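Local coordinates for C2 domain protein (PDB 7DF2), which binds calcium ions through a C2 domain, a fold that in many other proteins serves calcium-dependent membrane attachment, at residues Asp140-Asn145 with Ala173-Ala178; Pro70-Phe75 with Val130-Lys135; Leu50-Lys55 with Thr104-Glu109; Asn83-Asp88 with Asn145-Ile150. All blocks are in the same frame, centred on the assembly; numbering follows the deposited sequence. Where two conformers were deposited one is given.

Interaction 1: residues Asp140-Asn145 with Ala173-Ala178; sequences DDKIDN and AGEDRA. With CA (calcium ion), chain C.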
# COMPACT_ATOMS: atom_id res chain seq x y z
N ASP A 140 5.67 14.38 12.86
CA ASP A 140 5.87 13.60 11.66
C ASP A 140 6.61 14.44 10.63
O ASP A 140 6.37 15.64 10.51
CB ASP A 140 4.54 13.14 11.05
CG ASP A 140 3.84 12.10 11.89
OD1 ASP A 140 4.43 11.61 12.87
OD2 ASP A 140 2.69 11.75 11.54
N ASP A 141 7.49 13.79 9.87
CA ASP A 141 8.29 14.42 8.82
C ASP A 141 8.01 13.57 7.58
O ASP A 141 8.54 12.46 7.47
CB ASP A 141 9.76 14.42 9.24
CG ASP A 141 10.70 15.05 8.23
OD1 ASP A 141 10.35 15.21 7.04
OD2 ASP A 141 11.83 15.37 8.65
N LYS A 142 7.17 14.06 6.67
CA LYS A 142 6.67 13.20 5.60
C LYS A 142 7.78 12.76 4.65
O LYS A 142 8.58 13.59 4.16
CB LYS A 142 5.56 13.91 4.82
CG LYS A 142 5.04 13.12 3.61
CD LYS A 142 4.14 14.01 2.74
CE LYS A 142 3.49 13.21 1.62
NZ LYS A 142 2.58 14.08 0.82
N ILE A 143 7.87 11.45 4.41
CA ILE A 143 8.74 10.92 3.37
C ILE A 143 7.94 10.94 2.08
O ILE A 143 8.27 11.70 1.16
CB ILE A 143 9.28 9.53 3.73
CG1 ILE A 143 10.22 9.68 4.93
CG2 ILE A 143 10.06 8.93 2.57
CD1 ILE A 143 10.51 8.41 5.63
N ASP A 144 6.88 10.14 1.99
CA ASP A 144 5.99 10.25 0.83
C ASP A 144 4.75 9.40 1.04
O ASP A 144 4.67 8.57 1.95
CB ASP A 144 6.68 9.83 -0.47
CG ASP A 144 6.41 10.82 -1.61
OD1 ASP A 144 5.28 11.36 -1.63
OD2 ASP A 144 7.31 11.07 -2.45
N ASN A 145 3.76 9.67 0.19
CA ASN A 145 2.63 8.78 -0.06
C ASN A 145 2.86 8.07 -1.39
O ASN A 145 3.40 8.66 -2.34
CB ASN A 145 1.30 9.55 -0.11
CG ASN A 145 0.94 10.22 1.21
OD1 ASN A 145 1.26 9.72 2.28
ND2 ASN A 145 0.26 11.35 1.13
N ALA A 173 6.09 4.78 -7.47
CA ALA A 173 6.75 6.06 -7.24
C ALA A 173 6.04 6.90 -6.18
O ALA A 173 4.81 6.93 -6.11
CB ALA A 173 6.81 6.87 -8.55
N GLY A 174 6.84 7.65 -5.41
CA GLY A 174 6.26 8.60 -4.47
C GLY A 174 5.50 9.70 -5.18
O GLY A 174 5.85 10.12 -6.29
N GLU A 175 4.43 10.18 -4.53
CA GLU A 175 3.62 11.24 -5.15
C GLU A 175 4.38 12.57 -5.19
O GLU A 175 4.23 13.33 -6.15
CB GLU A 175 2.28 11.41 -4.43
CG GLU A 175 2.29 12.23 -3.14
CD GLU A 175 0.90 12.36 -2.48
OE1 GLU A 175 -0.13 12.04 -3.12
OE2 GLU A 175 0.85 12.78 -1.30
N ASP A 176 5.19 12.85 -4.17
CA ASP A 176 5.95 14.09 -4.09
C ASP A 176 7.34 13.98 -4.71
O ASP A 176 7.79 14.91 -5.38
CB ASP A 176 6.09 14.53 -2.63
CG ASP A 176 4.81 15.10 -2.05
OD1 ASP A 176 3.83 15.33 -2.82
OD2 ASP A 176 4.77 15.32 -0.83
N ARG A 177 8.04 12.87 -4.48
CA ARG A 177 9.37 12.62 -5.06
C ARG A 177 9.29 11.27 -5.78
O ARG A 177 9.40 10.22 -5.14
CB ARG A 177 10.47 12.58 -4.01
CG ARG A 177 10.98 13.92 -3.52
CD ARG A 177 12.12 13.73 -2.53
NE ARG A 177 13.42 13.68 -3.22
CZ ARG A 177 14.15 12.58 -3.37
NH1 ARG A 177 15.30 12.64 -4.02
NH2 ARG A 177 13.74 11.42 -2.87
N ALA A 178 9.13 11.32 -7.11
CA ALA A 178 8.98 10.09 -7.88
C ALA A 178 10.21 9.19 -7.80
O ALA A 178 10.10 7.99 -8.06
CB ALA A 178 8.67 10.41 -9.34
CA CA C . 13.30 14.63 10.49
O HOH W 1 14.17 16.82 10.94
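Asp144 illustrates how one buried carboxylate can order a loop, for it projects from strand 139-150 into the bend at 174-177 and collects backbone N-H groups. Its OD1 accepts from Asp176 N at 2.9 Å and its OD2 from Arg177 N at 2.8 Å, both on syn lone pairs; the anti lone pair of OD1 takes the N-H of Asn145. Held at both oxygens, the group can hardly rotate, and these donors probably favour its charged form. Gly174 presses its CA to within 3.4 Å of Asp144 OD2, where any side chain would collide. Ile143 and Asp144 both face Ala132 in a classic beta bulge, and the bend that Asp144 meets joins strands 170-173 and 181-190 of the other sheet of the C2 sandwich. Three residues before Asp144, Asp141 OD2 binds a calcium ion together with Cys62, Asp63, Asp134 and Asp136. Glu175 N bonds to Asn145 O at 2.9 Å, while the Glu175 side chain, with CG set between N and the carbonyl carbon (chi1 81°) and extended from there, runs alongside that of Asn145. Asn145 ND2 meets Glu175 OE2 at 2.9 Å from above the carboxylate plane, and Asn145 OD1 is taken by Arg131. The anti lone pair of Glu175 OE2 receives Lys142 NZ at 3.0 Å. That ammonium also salt-bridges Asp176 OD2 at 3.0 Å, its chain crossing both acidic side chains at about a right angle.

Interaction 2: residues Pro70-Phe75 with Val130-Lys135; sequences PKIIAF and VRAIDK. With CA (calcium ion), chain D; CA (calcium ion), chain C.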
# COMPACT_ATOMS: atom_id res chain seq x y z
N PRO A 70 11.74 5.54 10.07
CA PRO A 70 10.51 5.38 9.29
C PRO A 70 9.39 4.71 10.08
O PRO A 70 9.60 3.72 10.79
CB PRO A 70 10.95 4.51 8.11
CG PRO A 70 12.09 3.72 8.66
CD PRO A 70 12.80 4.62 9.62
N LYS A 71 8.21 5.29 9.98
CA LYS A 71 6.96 4.62 10.29
C LYS A 71 6.25 4.45 8.96
O LYS A 71 5.97 5.44 8.28
CB LYS A 71 6.10 5.41 11.28
CG LYS A 71 4.77 4.69 11.62
CD LYS A 71 4.02 5.42 12.75
CE LYS A 71 2.68 4.74 13.04
NZ LYS A 71 1.92 5.43 14.12
N ILE A 72 5.99 3.21 8.57
CA ILE A 72 5.46 2.89 7.25
C ILE A 72 4.14 2.17 7.44
O ILE A 72 4.08 1.16 8.15
CB ILE A 72 6.46 2.04 6.45
CG1 ILE A 72 7.77 2.80 6.29
CG2 ILE A 72 5.87 1.68 5.08
CD1 ILE A 72 8.93 1.99 5.67
N ILE A 73 3.08 2.69 6.82
CA ILE A 73 1.74 2.16 7.00
C ILE A 73 1.13 1.88 5.62
O ILE A 73 1.50 2.51 4.63
CB ILE A 73 0.84 3.13 7.80
CG1 ILE A 73 0.59 4.42 7.01
CG2 ILE A 73 1.49 3.48 9.15
CD1 ILE A 73 -0.23 5.45 7.78
N ALA A 74 0.21 0.92 5.57
CA ALA A 74 -0.32 0.44 4.30
C ALA A 74 -1.81 0.14 4.41
O ALA A 74 -2.34 -0.16 5.48
CB ALA A 74 0.41 -0.82 3.82
N PHE A 75 -2.48 0.20 3.26
CA PHE A 75 -3.91 -0.06 3.18
C PHE A 75 -4.27 -0.48 1.76
O PHE A 75 -3.73 0.07 0.80
CB PHE A 75 -4.69 1.20 3.59
CG PHE A 75 -6.17 0.98 3.76
CD1 PHE A 75 -6.67 0.46 4.95
CD2 PHE A 75 -7.06 1.31 2.75
CE1 PHE A 75 -8.04 0.27 5.12
CE2 PHE A 75 -8.42 1.12 2.91
CZ PHE A 75 -8.91 0.59 4.10
N VAL A 130 0.43 3.34 0.43
CA VAL A 130 1.47 3.29 1.45
C VAL A 130 1.82 4.71 1.83
O VAL A 130 1.91 5.59 0.97
CB VAL A 130 2.75 2.55 0.96
CG1 VAL A 130 3.86 2.63 2.01
CG2 VAL A 130 2.45 1.09 0.63
N ARG A 131 1.99 4.95 3.13
CA ARG A 131 2.49 6.24 3.59
C ARG A 131 3.71 6.00 4.47
O ARG A 131 3.69 5.16 5.38
CB ARG A 131 1.42 7.02 4.35
CG ARG A 131 1.96 8.31 5.01
CD ARG A 131 0.79 9.11 5.61
NE ARG A 131 1.22 10.30 6.33
CZ ARG A 131 1.41 11.49 5.75
NH1 ARG A 131 1.22 11.63 4.45
NH2 ARG A 131 1.79 12.53 6.48
N ALA A 132 4.77 6.76 4.21
CA ALA A 132 5.98 6.68 5.01
C ALA A 132 6.28 8.05 5.59
O ALA A 132 6.27 9.05 4.86
CB ALA A 132 7.17 6.20 4.16
N ILE A 133 6.55 8.11 6.89
CA ILE A 133 6.99 9.34 7.53
C ILE A 133 8.24 9.03 8.33
O ILE A 133 8.49 7.89 8.73
CB ILE A 133 5.92 9.99 8.45
CG1 ILE A 133 5.57 9.07 9.62
CG2 ILE A 133 4.65 10.29 7.68
CD1 ILE A 133 6.21 9.45 10.93
N ASP A 134 9.04 10.06 8.54
CA ASP A 134 10.17 10.01 9.46
C ASP A 134 9.69 10.54 10.80
O ASP A 134 9.17 11.66 10.87
CB ASP A 134 11.33 10.85 8.92
CG ASP A 134 12.34 11.22 10.00
OD1 ASP A 134 12.84 10.30 10.66
OD2 ASP A 134 12.62 12.42 10.20
N LYS A 135 9.84 9.75 11.86
CA LYS A 135 9.44 10.22 13.18
C LYS A 135 10.44 11.25 13.68
O LYS A 135 11.66 11.03 13.64
CB LYS A 135 9.36 9.05 14.16
CG LYS A 135 8.24 8.08 13.86
CD LYS A 135 8.21 6.97 14.90
CE LYS A 135 9.52 6.20 14.91
NZ LYS A 135 9.68 5.40 13.66
CA CA D . 13.66 11.64 12.55
CA CA C . 13.30 14.63 10.49
O HOH W 2 3.47 6.58 8.05
O HOH W 1 14.17 16.82 10.94
O HOH W 3 14.52 12.32 14.70
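Lys71 with Ile133 and Ile73 with Arg131 form the hydrogen-bonded pairs of two antiparallel strands whose segment axes approach to 4.7 Å, with 160° between their directions. Each pair closes two N-H to O bonds, Lys71 N to Ile133 O measuring 2.9 Å; Pro70 opposite Asp134, Ile72 opposite Ala132 and Ala74 opposite Val130 are the non-hydrogen-bonded pairs. A water donates to Lys71 O and to Arg131 O. Side chains alternate between the faces, one set turning inward to the opposing sheet of this C2 beta sandwich. On the buried face Ile72 CG2 meets Val130 CG1 at 3.8 Å, the two side chains crossing obliquely, and strand 107-119 covers Ile72. On the other face Ile73, side by side with Arg131, holds CG1 in the crowded position between its N and carbonyl carbon (chi1 67°), 3.8 Å from Arg131 CB; the guanidinium runs on to Asn145. Lys135 curls back, bent twice, to reach Asp100 and Ala101. At the same end Asp134 bridges two calcium ions: its OD2 binds one at 2.3 Å and the other at 2.7 Å, while OD1 and Lys135 O bind the second, a site shared with Asp63, Asp69 and Asp136.

Interaction 3: residues Leu50-Lys55 with Thr104-Glu109; sequences LDTQGK and TPDVVE. With GLC (alpha-D-glucopyranose), chain B.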
# COMPACT_ATOMS: atom_id res chain seq x y z
N LEU A 50 11.22 -0.34 0.77
CA LEU A 50 10.98 1.08 0.60
C LEU A 50 12.34 1.76 0.47
O LEU A 50 13.17 1.63 1.37
CB LEU A 50 10.20 1.63 1.80
CG LEU A 50 9.49 2.99 1.95
CD1 LEU A 50 10.22 4.08 1.27
CD2 LEU A 50 8.02 2.95 1.51
N ASP A 51 12.55 2.49 -0.63
CA ASP A 51 13.77 3.27 -0.84
C ASP A 51 13.44 4.73 -0.56
O ASP A 51 12.86 5.41 -1.41
CB ASP A 51 14.31 3.07 -2.25
CG ASP A 51 15.65 3.81 -2.48
OD1 ASP A 51 16.24 4.35 -1.51
OD2 ASP A 51 16.11 3.84 -3.63
N THR A 52 13.77 5.19 0.65
CA THR A 52 13.56 6.60 0.99
C THR A 52 14.62 7.50 0.37
O THR A 52 14.44 8.73 0.36
CB THR A 52 13.63 6.80 2.50
OG1 THR A 52 14.98 6.58 2.93
CG2 THR A 52 12.69 5.85 3.25
N GLN A 53 15.73 6.92 -0.09
CA GLN A 53 16.92 7.67 -0.51
C GLN A 53 17.45 8.58 0.59
O GLN A 53 18.23 9.51 0.32
CB GLN A 53 16.65 8.47 -1.79
CG GLN A 53 16.06 7.65 -2.93
CD GLN A 53 15.97 8.44 -4.20
OE1 GLN A 53 15.21 9.40 -4.29
NE2 GLN A 53 16.75 8.03 -5.22
N GLY A 54 17.04 8.31 1.83
CA GLY A 54 17.42 9.12 2.96
C GLY A 54 16.77 10.48 3.04
O GLY A 54 17.24 11.32 3.81
N LYS A 55 15.69 10.72 2.29
CA LYS A 55 15.18 12.07 2.13
C LYS A 55 13.70 12.17 2.47
O LYS A 55 12.91 11.24 2.25
CB LYS A 55 15.38 12.54 0.69
CG LYS A 55 16.85 12.71 0.33
CD LYS A 55 17.01 13.09 -1.14
CE LYS A 55 18.48 13.15 -1.52
NZ LYS A 55 18.66 13.65 -2.92
N THR A 104 17.22 3.80 10.19
CA THR A 104 17.32 2.66 9.29
C THR A 104 18.15 3.01 8.07
O THR A 104 18.34 4.19 7.75
CB THR A 104 15.92 2.21 8.85
OG1 THR A 104 15.26 3.30 8.19
CG2 THR A 104 15.08 1.77 10.05
N PRO A 105 18.66 2.02 7.34
CA PRO A 105 19.28 2.30 6.04
C PRO A 105 18.27 2.95 5.10
O PRO A 105 17.06 2.86 5.30
CB PRO A 105 19.68 0.91 5.53
CG PRO A 105 19.75 0.06 6.74
CD PRO A 105 18.70 0.58 7.68
N ASP A 106 18.80 3.63 4.08
CA ASP A 106 17.93 4.33 3.14
C ASP A 106 16.98 3.36 2.44
O ASP A 106 15.83 3.73 2.15
CB ASP A 106 18.76 5.07 2.10
CG ASP A 106 19.48 6.27 2.68
OD1 ASP A 106 19.26 6.60 3.87
OD2 ASP A 106 20.27 6.88 1.93
N VAL A 107 17.43 2.15 2.15
CA VAL A 107 16.56 1.10 1.61
C VAL A 107 16.13 0.22 2.78
O VAL A 107 16.96 -0.45 3.41
CB VAL A 107 17.26 0.27 0.53
CG1 VAL A 107 16.34 -0.87 0.07
CG2 VAL A 107 17.62 1.15 -0.66
N VAL A 108 14.84 0.24 3.07
CA VAL A 108 14.27 -0.49 4.20
C VAL A 108 13.67 -1.78 3.65
O VAL A 108 12.70 -1.73 2.88
CB VAL A 108 13.20 0.34 4.93
CG1 VAL A 108 12.67 -0.42 6.13
CG2 VAL A 108 13.73 1.72 5.34
N GLU A 109 14.22 -2.92 4.05
CA GLU A 109 13.65 -4.21 3.68
C GLU A 109 12.49 -4.53 4.60
O GLU A 109 12.64 -4.48 5.82
CB GLU A 109 14.72 -5.30 3.76
CG GLU A 109 15.90 -5.02 2.84
CD GLU A 109 15.56 -5.26 1.38
OE1 GLU A 109 14.59 -6.00 1.10
OE2 GLU A 109 16.26 -4.71 0.51
C1 GLC B . 16.74 -9.96 -1.96
C2 GLC B . 17.40 -8.58 -1.88
C3 GLC B . 16.42 -7.49 -1.43
C4 GLC B . 15.08 -7.61 -2.15
C5 GLC B . 14.64 -9.07 -2.23
C6 GLC B . 13.32 -9.22 -2.99
O2 GLC B . 18.53 -8.59 -1.03
O3 GLC B . 16.98 -6.21 -1.68
O4 GLC B . 14.08 -6.83 -1.52
O5 GLC B . 15.66 -9.84 -2.84
O6 GLC B . 12.52 -10.14 -2.28
O HOH W 4 15.26 5.02 5.46
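Leu50 and Val108 form a hydrogen-bonded antiparallel pair at one end of the four-stranded sheet of the C2 sandwich, where strand 41-51 runs into a type I' turn. This is the tight part: Val108 N gives a nearly straight bond to Leu50 O at 2.8 Å, Leu50 N returns one to Val108 O, and both side chains are buried. Thr52 N extends the pairing to Asp106 O at 2.9 Å. On the sheet's other face packing is looser, since Val107 is exposed; its side chain touches that of Asp51 through CG2, 3.6 Å from Asp51 OD1. That oxygen also accepts from Gln53 N in an Asx turn, the donor standing above the carboxylate plane. Replacing Asp51 with an alanine would probably leave Gln53 N without this acceptor. Thr52 OG1 takes Gly54 N in an ST turn. Gly54 has positive phi, and a side chain on it would strike Asp106 OD1, which lies 3.3 Å from its CA. A water touching Thr52 OG1 and Thr104 OG1 donates to Pro105 O. Farther along, Glu109 grips a bound glucose with both oxygens: OE1 accepts from sugar O4 and OE2 from sugar O3, each at 2.8 Å.

Interaction 4: residues Asn83-Asp88 with Asn145-Ile150; sequences NDFGGD and NYKCHI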
# COMPACT_ATOMS: atom_id res chain seq x y z
N ASN A 83 -9.28 9.10 -5.01
CA ASN A 83 -9.35 10.23 -4.09
C ASN A 83 -8.00 10.52 -3.47
O ASN A 83 -7.09 9.68 -3.45
CB ASN A 83 -10.38 9.98 -2.99
CG ASN A 83 -11.80 10.07 -3.49
OD1 ASN A 83 -12.05 10.01 -4.69
ND2 ASN A 83 -12.74 10.22 -2.57
N ASP A 84 -7.87 11.74 -2.94
CA ASP A 84 -6.62 12.17 -2.33
C ASP A 84 -6.26 11.30 -1.13
O ASP A 84 -7.13 10.72 -0.47
CB ASP A 84 -6.73 13.62 -1.87
CG ASP A 84 -6.72 14.60 -3.01
OD1 ASP A 84 -7.04 15.79 -2.76
OD2 ASP A 84 -6.38 14.20 -4.15
N PHE A 85 -4.97 11.24 -0.83
CA PHE A 85 -4.52 10.62 0.41
C PHE A 85 -5.10 11.37 1.60
O PHE A 85 -5.28 12.59 1.56
CB PHE A 85 -2.99 10.61 0.47
CG PHE A 85 -2.38 9.41 -0.19
CD1 PHE A 85 -2.16 8.25 0.54
CD2 PHE A 85 -2.02 9.44 -1.53
CE1 PHE A 85 -1.59 7.14 -0.05
CE2 PHE A 85 -1.46 8.33 -2.14
CZ PHE A 85 -1.24 7.18 -1.40
N GLY A 86 -5.39 10.63 2.66
CA GLY A 86 -6.01 11.22 3.83
C GLY A 86 -7.52 11.00 3.85
O GLY A 86 -8.02 10.03 3.28
N GLY A 87 -8.24 11.93 4.48
CA GLY A 87 -9.65 11.72 4.76
C GLY A 87 -10.52 11.55 3.52
O GLY A 87 -11.59 10.95 3.60
N ASP A 88 -10.07 12.06 2.37
CA ASP A 88 -10.86 11.91 1.15
C ASP A 88 -10.97 10.45 0.71
O ASP A 88 -11.90 10.10 -0.02
CB ASP A 88 -10.25 12.74 0.02
CG ASP A 88 -10.58 14.21 0.13
OD1 ASP A 88 -10.99 14.66 1.23
OD2 ASP A 88 -10.42 14.93 -0.88
N ASN A 145 3.76 9.67 0.19
CA ASN A 145 2.63 8.78 -0.06
C ASN A 145 2.86 8.07 -1.39
O ASN A 145 3.40 8.66 -2.34
CB ASN A 145 1.30 9.55 -0.11
CG ASN A 145 0.94 10.22 1.21
OD1 ASN A 145 1.26 9.72 2.28
ND2 ASN A 145 0.26 11.35 1.13
N TYR A 146 2.45 6.81 -1.47
CA TYR A 146 2.66 5.99 -2.66
C TYR A 146 1.34 5.31 -3.00
O TYR A 146 0.70 4.75 -2.11
CB TYR A 146 3.75 4.92 -2.41
CG TYR A 146 5.03 5.46 -1.82
CD1 TYR A 146 5.14 5.69 -0.44
CD2 TYR A 146 6.14 5.71 -2.62
CE1 TYR A 146 6.31 6.18 0.10
CE2 TYR A 146 7.32 6.21 -2.08
CZ TYR A 146 7.40 6.45 -0.72
OH TYR A 146 8.57 6.94 -0.18
N LYS A 147 0.93 5.38 -4.26
CA LYS A 147 -0.31 4.73 -4.69
C LYS A 147 -0.08 4.02 -6.01
O LYS A 147 0.44 4.61 -6.96
CB LYS A 147 -1.46 5.74 -4.84
CG LYS A 147 -2.78 5.13 -5.29
CD LYS A 147 -3.93 6.13 -5.19
CE LYS A 147 -3.93 7.08 -6.39
NZ LYS A 147 -5.03 8.09 -6.28
N CYS A 148 -0.50 2.76 -6.05
CA CYS A 148 -0.35 1.85 -7.17
C CYS A 148 -1.70 1.18 -7.39
O CYS A 148 -2.32 0.73 -6.42
CB CYS A 148 0.72 0.81 -6.86
SG CYS A 148 1.04 -0.40 -8.10
N HIS A 149 -2.17 1.13 -8.64
CA HIS A 149 -3.49 0.55 -8.90
C HIS A 149 -3.43 -0.89 -9.37
O HIS A 149 -2.58 -1.26 -10.19
CB HIS A 149 -4.21 1.39 -9.95
CG HIS A 149 -4.55 2.77 -9.49
ND1 HIS A 149 -5.31 3.01 -8.37
CD2 HIS A 149 -4.23 3.98 -10.00
CE1 HIS A 149 -5.45 4.31 -8.20
NE2 HIS A 149 -4.81 4.92 -9.18
N ILE A 150 -4.35 -1.70 -8.86
CA ILE A 150 -4.61 -3.02 -9.40
C ILE A 150 -5.82 -2.91 -10.32
O ILE A 150 -6.85 -2.34 -9.93
CB ILE A 150 -4.87 -4.04 -8.27
CG1 ILE A 150 -3.66 -4.16 -7.34
CG2 ILE A 150 -5.25 -5.40 -8.84
CD1 ILE A 150 -4.03 -4.71 -5.96
O HOH W 5 -4.40 9.34 -3.88
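Phe85 lays one face of its ring on Asn145, a textbook case of an aromatic group resting on the aliphatic part of a polar residue. Asn145 CB stands 3.4 Å from the ring centroid and 3° off the normal, a CH-pi contact, and the amide continues across the same face, its plane 19° from that of the ring. The side chains slide past each other in opposite directions, so Asn145 ND2 ends 3.4 Å from Phe85 CB, while the amide's hydrogen bonds go to Glu175 and Arg131. With CG anti to the carbonyl carbon (chi1 -87°), Phe85 points at the strand and drives CZ to 3.2 Å from Tyr146 O, which lies near the ring plane at its edge. Lys147 CB comes obliquely to 3.7 Å from Phe85 CZ. The lysine chain then bends at chi3, carrying NZ toward the loop, where it bonds to Pro81 O and shares a water with Asn83 O. Within the loop Asn83 ND2 donates to Asp88 O at 2.7 Å. Without the ring, as with an alanine here, Asn145 CB would probably be uncovered and Arg129 would lose its cation-pi partner. In this C2 domain the contact pins the loop between strands 70-77 and 96-100 against strand 139-150; there Tyr146 points the other way, toward Val182 of strand 181-190 in the opposing sheet.

Followed from the N terminus, interaction 3 opens first, at the end of strand 41-51, and closes at 104-109, enclosing the first calcium-binding loop and strands 70-77 and 96-100. Interaction 2 starts inside that span and closes beyond it at 130-135, so they cross, and Leu50 and Ile72 touch between the sheets. Interaction 4 opens at 83-88 and closes at 145-150, crossing both. Interaction 1 opens at 140-145, after interactions 2 and 3 have closed, and closes at 173-178 before strand 181-190, crossing interaction 4 and sharing Asn145 with it. None nests within another. Strands 121-136 and 139-150, neighbours in one sheet, join interactions 1, 2 and 4, and one calcium ion is bound from both interactions 1 and 2.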